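Local coordinates for Slr0280 protein (Synechocystis sp., PDB 5H3K) that is of unknown function but contains a phosphodiester glycosidase domain of the NAGPA family, so it probably cleaves a sugar phosphodiester linkage, at residues N301-G306 with N539-L544; L309-A314 with I371-Q376; V336-G341 with L574-G579; W355-W360 with F495-G500; Q378-R383 with P489-A494. One frame throughout, in Å; residues are numbered along the deposited sequence.

Overall arrangement
Contacts 4 and 5 and the 371-376 side of contact 2 gather on the large mixed sheet; 309-314 comes to it from the sheet of strand 600-609. Contacts 2 and 4 are the closest pair, centres about 6 Å apart, because strand 369-373 of contact 2 runs beside strand 497-500 of contact 4. Contact 5 lies about 11 Å from contact 4, centre to centre, and the two touch through Trp355, Phe492, Phe495 and Thr380. Contact 3 lies nearest the middle of the chain, about 7 Å from its centre, and meets contact 4 where Ala340 packs on Met499. Contact 1 reaches contact 3 through Leu544 with Val336 and Ile338, and contact 2 through Ile542 with Leu309.

Contact 1 (N301-G306 with N539-L544); sequences NPRSPG and NGNIIL
Asn541 OD1 is approached by both Asn301 and Arg303. It sits 3.2 Å from Asn301 CA, and Arg303 NH2 approaches it to 3.0 Å. The same NH2 of Arg303 comes within 2.6 Å of Asn539 O, which lies over one face of the guanidinium; so short an approach is doubtful in detail. Neither has the angle of a hydrogen bond, and any attraction is probably electrostatic. Next to this polar patch Pro302 supplies the apolar part: its CD rests 3.4 Å from Gly540 O, and its CB meets Ile542 CD1 at 3.9 Å.

The next shell sets the loop. Asn301 CG lies anti to the backbone N (chi1 -180°), and OD1 accepts Arg303 N at 2.9 Å, closing an Asx turn. Ser304 N donates to Asn301 O at 3.0 Å, completing a type I turn over the same residues. Asn301 OD1 also lies over the centre of the guanidinium. On the other side, Asp537 OD1 takes the backbone N-H of both Asn539 and Asn541, fixing the bend that leads into strand 542-547. With no hydrogen bond between the segments, the join probably depends on electrostatics around Arg303 and on the shape of Pro302.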
# COMPACT_ATOMS: atom_id res chain seq x y z
N ASN A 301 7.83 14.53 -3.56
CA ASN A 301 7.61 15.95 -3.81
C ASN A 301 6.46 16.09 -4.80
O ASN A 301 6.63 15.86 -5.99
CB ASN A 301 8.88 16.59 -4.37
CG ASN A 301 8.70 18.09 -4.65
OD1 ASN A 301 7.58 18.62 -4.58
ND2 ASN A 301 9.79 18.76 -4.99
N PRO A 302 5.27 16.50 -4.30
CA PRO A 302 4.06 16.52 -5.13
C PRO A 302 4.09 17.67 -6.13
O PRO A 302 3.16 17.83 -6.93
CB PRO A 302 2.95 16.72 -4.09
CG PRO A 302 3.59 17.56 -3.04
CD PRO A 302 5.04 17.13 -2.98
N ARG A 303 5.15 18.47 -6.08
CA ARG A 303 5.35 19.57 -7.02
C ARG A 303 6.29 19.19 -8.16
O ARG A 303 6.45 19.95 -9.11
CB ARG A 303 5.89 20.80 -6.28
CG ARG A 303 4.87 21.45 -5.35
CD ARG A 303 5.55 22.18 -4.20
NE ARG A 303 6.00 21.26 -3.15
CZ ARG A 303 7.26 21.17 -2.73
NH1 ARG A 303 8.20 21.94 -3.26
NH2 ARG A 303 7.58 20.32 -1.76
N SER A 304 6.92 18.02 -8.06
CA SER A 304 7.76 17.51 -9.15
C SER A 304 6.91 17.28 -10.38
O SER A 304 5.76 16.83 -10.28
CB SER A 304 8.49 16.22 -8.77
OG SER A 304 9.47 16.46 -7.79
N PRO A 305 7.45 17.62 -11.56
CA PRO A 305 6.65 17.54 -12.79
C PRO A 305 6.16 16.13 -13.06
O PRO A 305 6.93 15.17 -12.98
CB PRO A 305 7.63 17.99 -13.88
CG PRO A 305 8.69 18.78 -13.15
CD PRO A 305 8.82 18.11 -11.81
N GLY A 306 4.87 15.99 -13.35
CA GLY A 306 4.33 14.70 -13.72
C GLY A 306 3.94 13.80 -12.56
O GLY A 306 3.46 12.68 -12.79
N ASN A 539 8.68 21.13 3.94
CA ASN A 539 8.84 21.53 2.55
C ASN A 539 7.58 21.27 1.74
O ASN A 539 7.51 21.58 0.54
CB ASN A 539 10.01 20.77 1.94
CG ASN A 539 11.24 20.76 2.84
OD1 ASN A 539 11.76 19.69 3.19
ND2 ASN A 539 11.69 21.95 3.23
N GLY A 540 6.58 20.70 2.39
CA GLY A 540 5.36 20.33 1.71
C GLY A 540 5.56 19.06 0.91
O GLY A 540 4.79 18.79 -0.01
N ASN A 541 6.59 18.29 1.24
CA ASN A 541 6.72 16.94 0.67
C ASN A 541 5.80 15.98 1.41
O ASN A 541 5.61 16.11 2.62
CB ASN A 541 8.15 16.40 0.75
CG ASN A 541 9.12 17.15 -0.16
OD1 ASN A 541 8.76 17.57 -1.26
ND2 ASN A 541 10.35 17.31 0.31
N ILE A 542 5.26 15.00 0.70
CA ILE A 542 4.38 14.01 1.30
C ILE A 542 5.20 12.81 1.74
O ILE A 542 6.05 12.33 1.00
CB ILE A 542 3.32 13.57 0.28
CG1 ILE A 542 2.39 14.76 -0.03
CG2 ILE A 542 2.54 12.33 0.80
CD1 ILE A 542 1.51 14.55 -1.25
N ILE A 543 4.95 12.33 2.96
CA ILE A 543 5.63 11.13 3.44
C ILE A 543 4.60 10.02 3.65
O ILE A 543 3.60 10.22 4.33
CB ILE A 543 6.39 11.39 4.76
CG1 ILE A 543 7.20 12.68 4.65
CG2 ILE A 543 7.32 10.22 5.07
CD1 ILE A 543 7.66 13.20 6.00
N LEU A 544 4.84 8.88 3.03
CA LEU A 544 4.05 7.68 3.30
C LEU A 544 4.88 6.85 4.28
O LEU A 544 6.07 6.62 4.04
CB LEU A 544 3.79 6.90 2.01
CG LEU A 544 3.21 7.69 0.83
CD1 LEU A 544 2.94 6.75 -0.34
CD2 LEU A 544 1.92 8.40 1.22

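Contact 2 (L309-A314 with I371-Q376); sequences LRPLMA and IAWNDQ
Arg310 and Asp375 meet end-on, with guanidinium and carboxylate only 7° from coplanar. NH1 gives a hydrogen to OD1 and NH2 one to OD2, both 2.8 Å long in this Arg310-Asp375 pair and both nearly straight. Each carboxylate oxygen uses its syn lone pair, so the salt bridge is a planar, two-pronged one. The arginine chain leaves its strand away from Asp375 and turns back by a bend at chi2 (-66°).

Trp373 comes in beside it with the edge of its indole. Its CG stands between the backbone N and the carbonyl carbon (chi1 68°), which swings the ring toward Leu309. NE1 then donates to Leu309 O at 2.9 Å, with the oxygen in the ring plane. Arg310 NH1 also donates to Leu309 O, at 2.9 Å, from the opposite face of that carbonyl, so one buried oxygen is gripped by two side chains. Leu309 CB packs on Trp373 CE2 at 3.8 Å, and Pro311 CD rests the same distance from Trp373 CZ2, the pyrrolidine and the indole sliding past each other in opposite directions. A water accepts from Leu309 N and lies within hydrogen-bonding distance of Asp375 OD1, bridging beside the salt bridge.

Arg310 NH2 has a second partner in Gln357. Strand 307-313 pairs with 600-609 while 369-373 belongs to the mixed sheet; their short axes pass 9.2 Å apart without pairing, consistent with two beta sheets packed face to face.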
# COMPACT_ATOMS: atom_id res chain seq x y z
N LEU A 309 -1.16 12.09 -7.20
CA LEU A 309 -1.64 11.07 -6.28
C LEU A 309 -3.13 10.83 -6.55
O LEU A 309 -3.88 11.75 -6.88
CB LEU A 309 -1.43 11.46 -4.81
CG LEU A 309 -0.02 11.31 -4.22
CD1 LEU A 309 0.90 12.36 -4.79
CD2 LEU A 309 -0.05 11.44 -2.71
N ARG A 310 -3.53 9.57 -6.44
CA ARG A 310 -4.94 9.18 -6.58
C ARG A 310 -5.28 8.12 -5.57
O ARG A 310 -4.51 7.19 -5.36
CB ARG A 310 -5.22 8.59 -7.97
CG ARG A 310 -5.21 9.60 -9.12
CD ARG A 310 -6.36 10.59 -9.01
NE ARG A 310 -6.39 11.49 -10.17
CZ ARG A 310 -5.74 12.64 -10.23
NH1 ARG A 310 -5.00 13.05 -9.20
NH2 ARG A 310 -5.81 13.39 -11.32
N PRO A 311 -6.47 8.22 -4.97
CA PRO A 311 -6.97 7.08 -4.21
C PRO A 311 -7.31 5.95 -5.18
O PRO A 311 -7.80 6.20 -6.29
CB PRO A 311 -8.24 7.61 -3.53
CG PRO A 311 -8.68 8.77 -4.37
CD PRO A 311 -7.44 9.34 -5.03
N LEU A 312 -7.04 4.72 -4.77
CA LEU A 312 -7.25 3.57 -5.62
C LEU A 312 -8.08 2.57 -4.86
O LEU A 312 -7.73 2.21 -3.73
CB LEU A 312 -5.89 2.95 -5.97
CG LEU A 312 -4.87 3.85 -6.67
CD1 LEU A 312 -3.59 3.04 -6.89
CD2 LEU A 312 -5.42 4.34 -8.00
N MET A 313 -9.16 2.11 -5.47
CA MET A 313 -10.01 1.09 -4.86
C MET A 313 -9.65 -0.29 -5.36
O MET A 313 -9.25 -0.45 -6.51
CB MET A 313 -11.48 1.35 -5.20
CG MET A 313 -11.92 2.73 -4.88
SD MET A 313 -12.13 3.00 -3.12
CE MET A 313 -13.78 2.40 -2.85
N ALA A 314 -9.79 -1.28 -4.48
CA ALA A 314 -9.51 -2.69 -4.79
C ALA A 314 -10.22 -3.12 -6.07
O ALA A 314 -9.64 -3.78 -6.93
CB ALA A 314 -9.95 -3.57 -3.64
N ILE A 371 -7.19 13.73 4.67
CA ILE A 371 -6.29 14.54 3.85
C ILE A 371 -6.94 14.80 2.49
O ILE A 371 -7.63 13.93 1.96
CB ILE A 371 -4.90 13.84 3.68
CG1 ILE A 371 -3.89 14.78 3.01
CG2 ILE A 371 -5.02 12.51 2.91
CD1 ILE A 371 -2.52 14.12 2.77
N ALA A 372 -6.74 15.98 1.92
CA ALA A 372 -7.22 16.25 0.57
C ALA A 372 -6.12 16.96 -0.19
O ALA A 372 -5.26 17.60 0.42
CB ALA A 372 -8.50 17.08 0.60
N TRP A 373 -6.14 16.86 -1.51
CA TRP A 373 -5.07 17.42 -2.32
C TRP A 373 -5.49 17.69 -3.75
O TRP A 373 -6.52 17.20 -4.20
CB TRP A 373 -3.85 16.48 -2.32
CG TRP A 373 -4.08 15.19 -3.05
CD1 TRP A 373 -3.83 14.93 -4.37
CD2 TRP A 373 -4.57 13.96 -2.49
NE1 TRP A 373 -4.16 13.64 -4.67
CE2 TRP A 373 -4.60 13.01 -3.54
CE3 TRP A 373 -4.99 13.57 -1.21
CZ2 TRP A 373 -5.04 11.70 -3.35
CZ3 TRP A 373 -5.43 12.26 -1.02
CH2 TRP A 373 -5.44 11.34 -2.08
N ASN A 374 -4.68 18.47 -4.46
CA ASN A 374 -4.91 18.67 -5.89
C ASN A 374 -3.66 18.28 -6.69
O ASN A 374 -2.64 17.86 -6.10
CB ASN A 374 -5.36 20.11 -6.21
CG ASN A 374 -4.33 21.17 -5.80
OD1 ASN A 374 -3.12 20.92 -5.77
ND2 ASN A 374 -4.81 22.39 -5.49
N ASP A 375 -3.72 18.41 -8.00
CA ASP A 375 -2.60 18.00 -8.85
C ASP A 375 -1.53 19.07 -9.00
O ASP A 375 -0.61 18.94 -9.82
CB ASP A 375 -3.09 17.54 -10.21
CG ASP A 375 -3.76 16.20 -10.15
OD1 ASP A 375 -3.74 15.57 -9.06
OD2 ASP A 375 -4.31 15.77 -11.18
N GLN A 376 -1.65 20.13 -8.21
CA GLN A 376 -0.64 21.16 -8.15
C GLN A 376 0.19 21.02 -6.87
O GLN A 376 1.07 21.83 -6.58
CB GLN A 376 -1.30 22.53 -8.33
CG GLN A 376 -2.08 22.57 -9.66
CD GLN A 376 -3.18 23.61 -9.70
OE1 GLN A 376 -2.92 24.82 -9.68
NE2 GLN A 376 -4.43 23.14 -9.75
O HOH W 1 -2.11 14.64 -7.25

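Contact 3 (V336-G341 with L574-G579); sequences VAINAG and LNLDGG
Leu576 reaches across to the end of strand 336-339, and its carbons meet the backbone there one after another. Leu576 CB lies 3.7 Å from Ala340 O. With CG anti to the carbonyl carbon (chi1 -63°), the branch is carried over the chain, where CD2 stays at the side of Ala340 O and Leu576 CD1 goes on to Asn339 O at 3.5 Å. The tip finishes against Ile338, Leu576 CD1 to Ile338 CG2 3.9 Å, the two side chains meeting at a slant. Asn339 O, buried beneath this methyl, has no hydrogen-bonding partner in the model.

Here two antiparallel sheets come together: strand 336-339 is paired with 584-586 and 600-609, whereas 572-576 lies between 531-536 and 504-507 in the eight-stranded sheet. The segments join near the C-terminal end of strand 336-339.

Asp577 N donates to Ala340 O at 3.0 Å, close to straight along the carbonyl. One residue earlier, Asn339 ND2 gives a hydrogen to Asp577 O at 2.8 Å; the acceptor is in the amide plane, but the donor stands 51° out of the plane of the Asp577 carbonyl. The other end of that amide, Asn339 OD1, is held by Ser532 OG and Ser583 N, which should fix its rotation. A water takes a hydrogen from Asn339 ND2 and gives one to Asp577 OD2, an oxygen that is also bonded to Ser581 OG.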
# COMPACT_ATOMS: atom_id res chain seq x y z
N VAL A 336 4.07 4.14 -6.46
CA VAL A 336 4.09 3.93 -5.01
C VAL A 336 2.65 3.78 -4.54
O VAL A 336 1.74 4.43 -5.08
CB VAL A 336 4.71 5.14 -4.23
CG1 VAL A 336 5.19 4.70 -2.84
CG2 VAL A 336 5.87 5.77 -5.00
N ALA A 337 2.41 2.95 -3.53
CA ALA A 337 1.09 2.91 -2.93
C ALA A 337 1.20 2.54 -1.47
O ALA A 337 2.09 1.80 -1.08
CB ALA A 337 0.17 1.93 -3.66
N ILE A 338 0.29 3.09 -0.66
CA ILE A 338 0.17 2.66 0.74
C ILE A 338 -1.30 2.35 0.99
O ILE A 338 -2.19 2.98 0.41
CB ILE A 338 0.73 3.73 1.72
CG1 ILE A 338 0.85 3.15 3.13
CG2 ILE A 338 -0.12 5.01 1.70
CD1 ILE A 338 1.57 4.08 4.12
N ASN A 339 -1.57 1.35 1.82
CA ASN A 339 -2.94 1.08 2.24
C ASN A 339 -3.52 2.32 2.92
O ASN A 339 -2.79 3.12 3.56
CB ASN A 339 -2.97 -0.10 3.21
CG ASN A 339 -2.42 0.27 4.56
OD1 ASN A 339 -1.20 0.46 4.72
ND2 ASN A 339 -3.30 0.42 5.55
N ALA A 340 -4.82 2.52 2.80
CA ALA A 340 -5.40 3.79 3.23
C ALA A 340 -6.60 3.67 4.17
O ALA A 340 -6.42 3.62 5.40
CB ALA A 340 -5.74 4.68 1.99
N GLY A 341 -7.81 3.66 3.63
CA GLY A 341 -8.99 3.82 4.48
C GLY A 341 -9.48 2.58 5.23
O GLY A 341 -9.22 1.44 4.84
N LEU A 574 -1.77 12.10 9.27
CA LEU A 574 -3.03 11.37 9.37
C LEU A 574 -2.72 9.90 9.55
O LEU A 574 -2.00 9.30 8.73
CB LEU A 574 -3.85 11.58 8.09
CG LEU A 574 -5.10 10.72 7.93
CD1 LEU A 574 -6.13 11.12 8.97
CD2 LEU A 574 -5.65 10.91 6.51
N ASN A 575 -3.27 9.31 10.61
CA ASN A 575 -3.20 7.88 10.81
C ASN A 575 -4.07 7.20 9.76
O ASN A 575 -5.22 7.60 9.55
CB ASN A 575 -3.67 7.48 12.20
CG ASN A 575 -3.45 6.01 12.49
OD1 ASN A 575 -2.30 5.52 12.48
ND2 ASN A 575 -4.54 5.27 12.71
N LEU A 576 -3.51 6.21 9.07
CA LEU A 576 -4.26 5.42 8.11
C LEU A 576 -4.56 4.09 8.78
O LEU A 576 -4.14 3.86 9.93
CB LEU A 576 -3.44 5.22 6.82
CG LEU A 576 -3.10 6.50 6.03
CD1 LEU A 576 -2.12 6.26 4.85
CD2 LEU A 576 -4.36 7.19 5.53
N ASP A 577 -5.29 3.20 8.11
CA ASP A 577 -5.56 1.87 8.67
C ASP A 577 -4.24 1.13 8.95
O ASP A 577 -3.26 1.28 8.22
CB ASP A 577 -6.45 1.09 7.68
CG ASP A 577 -6.97 -0.23 8.24
OD1 ASP A 577 -7.03 -0.44 9.48
OD2 ASP A 577 -7.36 -1.08 7.39
N GLY A 578 -4.20 0.35 10.03
CA GLY A 578 -2.97 -0.34 10.39
C GLY A 578 -3.13 -1.83 10.58
O GLY A 578 -3.95 -2.47 9.91
N GLY A 579 -2.34 -2.39 11.49
CA GLY A 579 -2.35 -3.83 11.73
C GLY A 579 -1.93 -4.59 10.48
O GLY A 579 -0.99 -4.18 9.80
O HOH W 2 -6.18 -0.45 4.79

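Contact 4 (W355-W360 with F495-G500); sequences WSQQNW and FPNGMG
Trp355 lies with one face of its indole flat on the backbone of Gly498, and this is the dense half of the contact. Gly498 CA stands 3.3 Å from the centroid of the six-membered ring and 3° off its normal, a CH-pi contact that needs a residue without a side chain. Trp355 CG occupies the position between backbone N and carbonyl carbon (chi1 78°), which folds the ring back over its own strand's neighbour. At the ring's edge Trp355 NE1 donates to Phe495 O at 3.0 Å, almost straight and in the indole plane. Beneath the ring the backbones form an antiparallel hydrogen-bonded pair, Trp355 N to Gly498 O at 3.1 Å and Gly498 N to Trp355 O at 2.8 Å. Trp360 CH2 lies over the opposite face, offset toward the rim, so the indole has Gly498 on one side and Trp360 on the other.

Toward solvent the contact thins out to the tip of a hairpin, a type I' turn from Ser356 to Asn359. Gln357 and Gln358 are exposed here and are held mostly by their backbones: Gln357 N bonds to Asn497 OD1 at 2.9 Å, while Gln358 N bonds to Pro496 O at 2.9 Å, in the carbonyl plane on a lone pair. Beyond that, Gln358 CG merely rests on Pro496 CB, 4.0 Å away.

Strand 497-500 is set between 354-356 and 369-373 in the mixed sheet, and Met499 reaches over to strand 600-609.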
# COMPACT_ATOMS: atom_id res chain seq x y z
N TRP A 355 -12.38 10.10 -2.35
CA TRP A 355 -12.82 10.82 -3.56
C TRP A 355 -11.68 11.20 -4.51
O TRP A 355 -10.54 11.41 -4.08
CB TRP A 355 -13.70 12.03 -3.21
CG TRP A 355 -13.03 13.32 -2.70
CD1 TRP A 355 -12.80 14.46 -3.42
CD2 TRP A 355 -12.60 13.60 -1.36
NE1 TRP A 355 -12.23 15.43 -2.61
CE2 TRP A 355 -12.10 14.92 -1.35
CE3 TRP A 355 -12.58 12.86 -0.17
CZ2 TRP A 355 -11.59 15.52 -0.19
CZ3 TRP A 355 -12.06 13.45 0.97
CH2 TRP A 355 -11.58 14.77 0.96
N SER A 356 -11.99 11.28 -5.79
CA SER A 356 -10.98 11.64 -6.79
C SER A 356 -11.62 12.32 -7.97
O SER A 356 -12.70 11.91 -8.41
CB SER A 356 -10.18 10.42 -7.25
OG SER A 356 -10.98 9.54 -8.01
N GLN A 357 -10.95 13.34 -8.49
CA GLN A 357 -11.50 14.18 -9.57
C GLN A 357 -12.96 14.59 -9.32
O GLN A 357 -13.81 14.52 -10.23
CB GLN A 357 -11.27 13.52 -10.94
CG GLN A 357 -9.78 13.19 -11.16
CD GLN A 357 -9.48 12.55 -12.51
OE1 GLN A 357 -8.32 12.49 -12.93
NE2 GLN A 357 -10.51 12.07 -13.19
N GLN A 358 -13.24 14.99 -8.08
CA GLN A 358 -14.56 15.41 -7.59
C GLN A 358 -15.62 14.32 -7.65
O GLN A 358 -16.81 14.60 -7.56
CB GLN A 358 -15.06 16.67 -8.31
CG GLN A 358 -14.23 17.92 -8.02
CD GLN A 358 -14.97 19.22 -8.37
OE1 GLN A 358 -16.19 19.31 -8.26
NE2 GLN A 358 -14.21 20.24 -8.77
N ASN A 359 -15.19 13.08 -7.79
CA ASN A 359 -16.08 11.92 -7.79
C ASN A 359 -15.97 11.16 -6.46
O ASN A 359 -14.91 10.60 -6.13
CB ASN A 359 -15.70 11.00 -8.95
CG ASN A 359 -16.62 9.81 -9.07
OD1 ASN A 359 -17.84 9.93 -8.93
ND2 ASN A 359 -16.04 8.63 -9.31
N TRP A 360 -17.06 11.13 -5.70
CA TRP A 360 -17.04 10.52 -4.37
C TRP A 360 -17.31 9.02 -4.42
O TRP A 360 -18.43 8.58 -4.70
CB TRP A 360 -18.04 11.22 -3.45
CG TRP A 360 -17.55 12.59 -3.09
CD1 TRP A 360 -17.54 13.69 -3.89
CD2 TRP A 360 -16.95 12.98 -1.85
NE1 TRP A 360 -16.98 14.76 -3.21
CE2 TRP A 360 -16.61 14.35 -1.96
CE3 TRP A 360 -16.66 12.31 -0.66
CZ2 TRP A 360 -16.00 15.06 -0.91
CZ3 TRP A 360 -16.06 13.02 0.38
CH2 TRP A 360 -15.75 14.37 0.25
N PHE A 495 -10.58 20.95 -2.85
CA PHE A 495 -9.71 19.85 -3.29
C PHE A 495 -10.49 18.70 -3.93
O PHE A 495 -11.43 18.18 -3.34
CB PHE A 495 -8.86 19.33 -2.12
CG PHE A 495 -7.95 20.38 -1.53
CD1 PHE A 495 -6.69 20.59 -2.05
CD2 PHE A 495 -8.38 21.19 -0.48
CE1 PHE A 495 -5.83 21.57 -1.51
CE2 PHE A 495 -7.54 22.18 0.06
CZ PHE A 495 -6.27 22.36 -0.45
N PRO A 496 -10.08 18.31 -5.15
CA PRO A 496 -10.82 17.31 -5.92
C PRO A 496 -10.47 15.88 -5.55
O PRO A 496 -11.17 14.99 -6.03
CB PRO A 496 -10.35 17.58 -7.36
CG PRO A 496 -8.92 18.06 -7.18
CD PRO A 496 -8.97 18.91 -5.92
N ASN A 497 -9.41 15.67 -4.76
CA ASN A 497 -9.01 14.33 -4.33
C ASN A 497 -8.88 14.27 -2.83
O ASN A 497 -8.44 15.23 -2.19
CB ASN A 497 -7.66 13.92 -4.94
CG ASN A 497 -7.56 14.21 -6.41
OD1 ASN A 497 -8.32 13.66 -7.21
ND2 ASN A 497 -6.62 15.08 -6.80
N GLY A 498 -9.26 13.15 -2.23
CA GLY A 498 -9.05 13.02 -0.80
C GLY A 498 -9.24 11.64 -0.23
O GLY A 498 -9.77 10.74 -0.88
N MET A 499 -8.81 11.48 1.01
CA MET A 499 -8.87 10.21 1.70
C MET A 499 -9.11 10.44 3.18
O MET A 499 -8.34 11.16 3.85
CB MET A 499 -7.54 9.45 1.51
CG MET A 499 -7.40 8.17 2.34
SD MET A 499 -8.59 6.90 1.90
CE MET A 499 -8.20 6.59 0.18
N GLY A 500 -10.15 9.81 3.72
CA GLY A 500 -10.38 9.80 5.15
C GLY A 500 -9.82 8.54 5.81
O GLY A 500 -9.72 7.46 5.20

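Contact 5 (Q378-R383 with P489-A494); sequences QTTFGR and PEAFNA
The short 3-10 segment 490-494, in the loop between strands 481-488 and 497-500, presses Phe492 onto strand 379-392. The methyl of Thr380 sits over the face of the Phe492 ring: CG2 is 3.9 Å from the centroid and 10° off the normal, a CH-pi contact. Thr380 brings CG2 there because chi1 (-160°) sends OG1 anti to the backbone N and leaves the methyl between that nitrogen and the carbonyl carbon. The rim of the same ring is turned to the backbone further along the strand, Phe492 CZ lying 3.6 Å from Gly382 N with that nitrogen near the ring plane. Gly382 carries no side chain, and the ring can come right up to its main chain.

At the start of the loop Pro489, which follows a cis peptide bond, lays its CD 3.3 Å from Arg383 O. The Arg383 side chain leaves in the other direction, to a salt bridge with Glu518. At the far flank Ala491 CB only grazes Thr380 OG1, 4.3 Å away. No hydrogen bond crosses between the segments.

The turn holds itself together instead. Phe492 N bonds to Pro489 O at 3.0 Å, and Glu490 O takes both Asn493 N and, at 2.9 Å, Asn493 ND2, the two coming from the same face of the carbonyl. Phe492 also touches Ala372. The 3-10 turn is thus part of the connection from strand 481-488 to strand 497-500, and it lays Phe492 across strands 369-373 and 379-392 of the mixed sheet.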
# COMPACT_ATOMS: atom_id res chain seq x y z
N GLN A 378 -0.81 20.92 -3.70
CA GLN A 378 -1.35 21.51 -2.48
C GLN A 378 -2.15 20.49 -1.69
O GLN A 378 -2.86 19.67 -2.28
CB GLN A 378 -2.23 22.71 -2.82
CG GLN A 378 -1.46 23.86 -3.48
CD GLN A 378 -2.39 24.92 -4.01
OE1 GLN A 378 -3.32 24.62 -4.77
NE2 GLN A 378 -2.15 26.17 -3.61
N THR A 379 -2.05 20.56 -0.36
CA THR A 379 -2.77 19.64 0.54
C THR A 379 -3.51 20.38 1.64
O THR A 379 -3.23 21.54 1.93
CB THR A 379 -1.82 18.63 1.23
OG1 THR A 379 -0.89 19.34 2.06
CG2 THR A 379 -1.05 17.80 0.21
N THR A 380 -4.47 19.70 2.25
CA THR A 380 -5.10 20.17 3.48
C THR A 380 -5.43 18.96 4.35
O THR A 380 -5.65 17.87 3.82
CB THR A 380 -6.37 21.03 3.23
OG1 THR A 380 -6.65 21.81 4.39
CG2 THR A 380 -7.61 20.15 2.93
N PHE A 381 -5.44 19.17 5.66
CA PHE A 381 -5.75 18.11 6.63
C PHE A 381 -6.84 18.65 7.54
O PHE A 381 -6.90 19.86 7.80
CB PHE A 381 -4.53 17.77 7.50
CG PHE A 381 -3.42 17.02 6.78
CD1 PHE A 381 -2.62 17.66 5.83
CD2 PHE A 381 -3.13 15.71 7.12
CE1 PHE A 381 -1.57 16.98 5.19
CE2 PHE A 381 -2.08 15.02 6.50
CZ PHE A 381 -1.30 15.66 5.53
N GLY A 382 -7.69 17.77 8.06
CA GLY A 382 -8.70 18.22 9.01
C GLY A 382 -9.62 17.08 9.35
O GLY A 382 -9.39 15.96 8.92
N ARG A 383 -10.66 17.37 10.13
CA ARG A 383 -11.65 16.35 10.45
C ARG A 383 -12.87 16.63 9.59
O ARG A 383 -13.52 17.66 9.73
CB ARG A 383 -11.97 16.39 11.94
CG ARG A 383 -10.71 16.11 12.77
CD ARG A 383 -11.04 15.89 14.24
NE ARG A 383 -9.84 15.55 15.02
CZ ARG A 383 -8.99 16.44 15.54
NH1 ARG A 383 -9.19 17.74 15.37
NH2 ARG A 383 -7.94 16.03 16.23
N PRO A 489 -14.30 20.97 7.30
CA PRO A 489 -14.07 22.41 7.15
C PRO A 489 -14.20 22.90 5.71
O PRO A 489 -13.95 22.14 4.78
CB PRO A 489 -12.60 22.60 7.59
CG PRO A 489 -12.21 21.35 8.30
CD PRO A 489 -13.11 20.25 7.81
N GLU A 490 -14.58 24.16 5.54
CA GLU A 490 -14.76 24.76 4.22
C GLU A 490 -13.60 24.55 3.24
O GLU A 490 -13.82 24.39 2.04
CB GLU A 490 -15.08 26.25 4.37
CG GLU A 490 -15.59 26.94 3.09
CD GLU A 490 -16.91 26.39 2.57
OE1 GLU A 490 -17.66 25.73 3.34
OE2 GLU A 490 -17.21 26.62 1.37
N ALA A 491 -12.37 24.53 3.75
CA ALA A 491 -11.20 24.39 2.87
C ALA A 491 -11.21 23.10 2.04
O ALA A 491 -10.60 23.05 0.98
CB ALA A 491 -9.90 24.49 3.66
N PHE A 492 -11.90 22.07 2.53
CA PHE A 492 -11.94 20.80 1.81
C PHE A 492 -12.64 20.93 0.47
O PHE A 492 -12.37 20.16 -0.46
CB PHE A 492 -12.59 19.70 2.66
CG PHE A 492 -11.61 18.98 3.55
CD1 PHE A 492 -10.90 17.88 3.08
CD2 PHE A 492 -11.42 19.39 4.86
CE1 PHE A 492 -10.00 17.20 3.90
CE2 PHE A 492 -10.52 18.72 5.70
CZ PHE A 492 -9.81 17.63 5.21
N ASN A 493 -13.54 21.90 0.35
CA ASN A 493 -14.27 22.08 -0.91
C ASN A 493 -13.39 22.46 -2.10
O ASN A 493 -13.79 22.33 -3.27
CB ASN A 493 -15.40 23.08 -0.73
CG ASN A 493 -16.42 22.60 0.27
OD1 ASN A 493 -17.17 21.66 -0.01
ND2 ASN A 493 -16.44 23.21 1.44
N ALA A 494 -12.18 22.93 -1.81
CA ALA A 494 -11.25 23.31 -2.87
C ALA A 494 -10.55 22.11 -3.51
O ALA A 494 -9.98 22.24 -4.60
CB ALA A 494 -10.21 24.29 -2.33